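Local coordinates for protein BONZAI 1 (Arabidopsis thaliana, PDB 6KXT) that binds phospholipids in a calcium-dependent manner and restrains cell death and defence responses, this chain being its second C2 domain, at residues 13-18 with 137-142. Sequence-based numbering, arbitrary orientation.
Sequences STEIVF and VDKFTE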
loop_
_atom_site.group_PDB
_atom_site.type_symbol
_atom_site.label_atom_id
_atom_site.label_comp_id
_atom_site.label_asym_id
_atom_site.label_seq_id
_atom_site.Cartn_x
_atom_site.Cartn_y
_atom_site.Cartn_z
ATOM N N SER A 13 12.117 -10.754 5.195
ATOM C CA SER A 13 11.043 -10.719 4.178
ATOM C C SER A 13 9.736 -10.508 4.933
ATOM O O SER A 13 9.452 -11.237 5.890
ATOM C CB SER A 13 10.993 -11.966 3.373
ATOM O OG SER A 13 9.952 -11.961 2.429
ATOM N N THR A 14 8.966 -9.484 4.529
ATOM C CA THR A 14 7.701 -9.144 5.195
ATOM C C THR A 14 6.529 -9.591 4.307
ATOM O O THR A 14 6.449 -9.140 3.140
ATOM C CB THR A 14 7.650 -7.653 5.521
ATOM O OG1 THR A 14 8.797 -7.324 6.306
ATOM C CG2 THR A 14 6.411 -7.292 6.301
ATOM N N GLU A 15 5.643 -10.399 4.853
ATOM C CA GLU A 15 4.410 -10.821 4.162
ATOM C C GLU A 15 3.272 -9.956 4.709
ATOM O O GLU A 15 3.051 -9.919 5.942
ATOM C CB GLU A 15 4.183 -12.303 4.450
ATOM C CG GLU A 15 2.890 -12.778 3.816
ATOM C CD GLU A 15 2.595 -14.255 4.016
ATOM O OE1 GLU A 15 3.462 -14.954 4.569
ATOM O OE2 GLU A 15 1.526 -14.692 3.598
ATOM N N ILE A 16 2.509 -9.322 3.829
ATOM C CA ILE A 16 1.441 -8.371 4.215
ATOM C C ILE A 16 0.172 -8.680 3.460
ATOM O O ILE A 16 0.198 -8.839 2.224
ATOM C CB ILE A 16 1.850 -6.900 3.967
ATOM C CG1 ILE A 16 3.211 -6.598 4.603
ATOM C CG2 ILE A 16 0.720 -5.987 4.474
ATOM C CD1 ILE A 16 3.637 -5.137 4.549
ATOM N N VAL A 17 -0.932 -8.796 4.176
ATOM C CA VAL A 17 -2.292 -8.861 3.574
ATOM C C VAL A 17 -2.908 -7.484 3.826
ATOM O O VAL A 17 -3.117 -7.088 5.000
ATOM C CB VAL A 17 -3.160 -9.997 4.133
ATOM C CG1 VAL A 17 -4.605 -9.840 3.656
ATOM C CG2 VAL A 17 -2.595 -11.361 3.761
ATOM N N PHE A 18 -3.211 -6.763 2.767
ATOM C CA PHE A 18 -3.905 -5.471 2.754
ATOM C C PHE A 18 -5.387 -5.646 2.495
ATOM O O PHE A 18 -5.807 -6.515 1.732
ATOM C CB PHE A 18 -3.336 -4.571 1.657
ATOM C CG PHE A 18 -1.923 -4.099 1.882
ATOM C CD1 PHE A 18 -1.671 -3.137 2.852
ATOM C CD2 PHE A 18 -0.880 -4.529 1.091
ATOM C CE1 PHE A 18 -0.393 -2.606 3.004
ATOM C CE2 PHE A 18 0.395 -3.990 1.243
ATOM C CZ PHE A 18 0.632 -3.049 2.213
ATOM N N VAL A 137 -4.183 -3.378 7.605
ATOM C CA VAL A 137 -3.094 -4.370 7.488
ATOM C C VAL A 137 -3.599 -5.617 8.229
ATOM O O VAL A 137 -3.574 -5.638 9.477
ATOM C CB VAL A 137 -1.773 -3.825 8.036
ATOM C CG1 VAL A 137 -0.686 -4.889 7.882
ATOM C CG2 VAL A 137 -1.416 -2.541 7.324
ATOM N N ASP A 138 -4.180 -6.554 7.489
ATOM C CA ASP A 138 -4.848 -7.740 8.095
ATOM C C ASP A 138 -3.798 -8.711 8.597
ATOM O O ASP A 138 -4.051 -9.465 9.528
ATOM C CB ASP A 138 -5.740 -8.474 7.093
ATOM C CG ASP A 138 -7.162 -7.957 6.987
ATOM O OD1 ASP A 138 -7.472 -6.915 7.624
ATOM O OD2 ASP A 138 -7.932 -8.628 6.254
ATOM N N LYS A 139 -2.657 -8.793 7.922
ATOM C CA LYS A 139 -1.566 -9.706 8.323
ATOM C C LYS A 139 -0.235 -9.010 8.071
ATOM O O LYS A 139 -0.085 -8.287 7.057
ATOM C CB LYS A 139 -1.577 -10.991 7.505
ATOM C CG LYS A 139 -0.448 -11.960 7.812
ATOM C CD LYS A 139 -0.517 -13.211 6.998
ATOM C CE LYS A 139 0.334 -14.331 7.572
ATOM N NZ LYS A 139 0.157 -15.567 6.792
ATOM N N PHE A 140 0.726 -9.231 8.961
ATOM C CA PHE A 140 2.080 -8.645 8.884
ATOM C C PHE A 140 3.019 -9.678 9.527
ATOM O O PHE A 140 2.956 -9.799 10.770
ATOM C CB PHE A 140 2.189 -7.307 9.591
ATOM C CG PHE A 140 3.491 -6.580 9.359
ATOM C CD1 PHE A 140 4.636 -6.940 10.061
ATOM C CD2 PHE A 140 3.584 -5.506 8.486
ATOM C CE1 PHE A 140 5.828 -6.246 9.847
ATOM C CE2 PHE A 140 4.778 -4.819 8.300
ATOM C CZ PHE A 140 5.906 -5.229 8.969
ATOM N N THR A 141 3.789 -10.375 8.724
ATOM C CA THR A 141 4.643 -11.479 9.206
ATOM C C THR A 141 6.035 -11.307 8.627
ATOM O O THR A 141 6.188 -11.202 7.420
ATOM C CB THR A 141 4.058 -12.851 8.861
ATOM O OG1 THR A 141 2.728 -12.940 9.384
ATOM C CG2 THR A 141 4.906 -13.961 9.435
ATOM N N GLU A 142 7.029 -11.404 9.494
ATOM C CA GLU A 142 8.469 -11.333 9.161
ATOM C C GLU A 142 9.111 -12.713 9.242
ATOM O O GLU A 142 8.806 -13.472 10.174
ATOM C CB GLU A 142 9.183 -10.419 10.122
ATOM C CG GLU A 142 8.799 -8.967 9.947
ATOM C CD GLU A 142 9.474 -8.042 10.938
ATOM O OE1 GLU A 142 9.713 -8.477 12.080
ATOM O OE2 GLU A 142 9.690 -6.875 10.631
HETATM O O HOH W 1 9.450 -5.526 8.315
#
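Thr14 drives its methyl onto the ring of Phe140, CG2 standing 3.6 Å from the ring centroid and 20° off the normal, a CH-pi contact over one face. The Phe140 ring is laid lengthwise along its own strand toward Glu142, its CG being anti to the backbone N (chi1 -171°), while Ile16 lies alongside, its CD1 3.9 Å from CE2 of Phe140. Replacing Phe140 by alanine is likely to leave the Thr14 methyl without the ring face and Ile16 CD1 without its neighbour, opening a gap beside both next to helix 104-113. The other branch of Ile16, CG2, meets Val137 CG1 at 3.8 Å and sits over the centre of the Phe18 ring. At the far end of this face a water donates to both Thr14 OG1 and Glu142 OE2, the latter also salt-bridged to Lys77.

On the reverse face, extended chains bring Glu15 OE2 within 3.6 Å of Lys139 NZ, a long salt bridge of doubtful strength, since Lys139 has a second conformer, and Val17 packs on the base of Lys139. The antiparallel backbones are tied by a nearly straight bond from Glu15 N to Thr141 O (2.7 Å, 175°), returned by Thr141 N to Glu15 O. A classic bulge follows: Val17 O accepts from Asp138 N at 2.8 Å and only weakly from Lys139 N, and the Asp138 carboxylate turns to Arg19.

Within the five-stranded sheet of this C2 beta-sandwich, strand 13-21 runs between 67-70 and 133-143; helix 104-113 packs under Thr14, Ile16 and Phe140 through Leu104, Leu107 and Glu108.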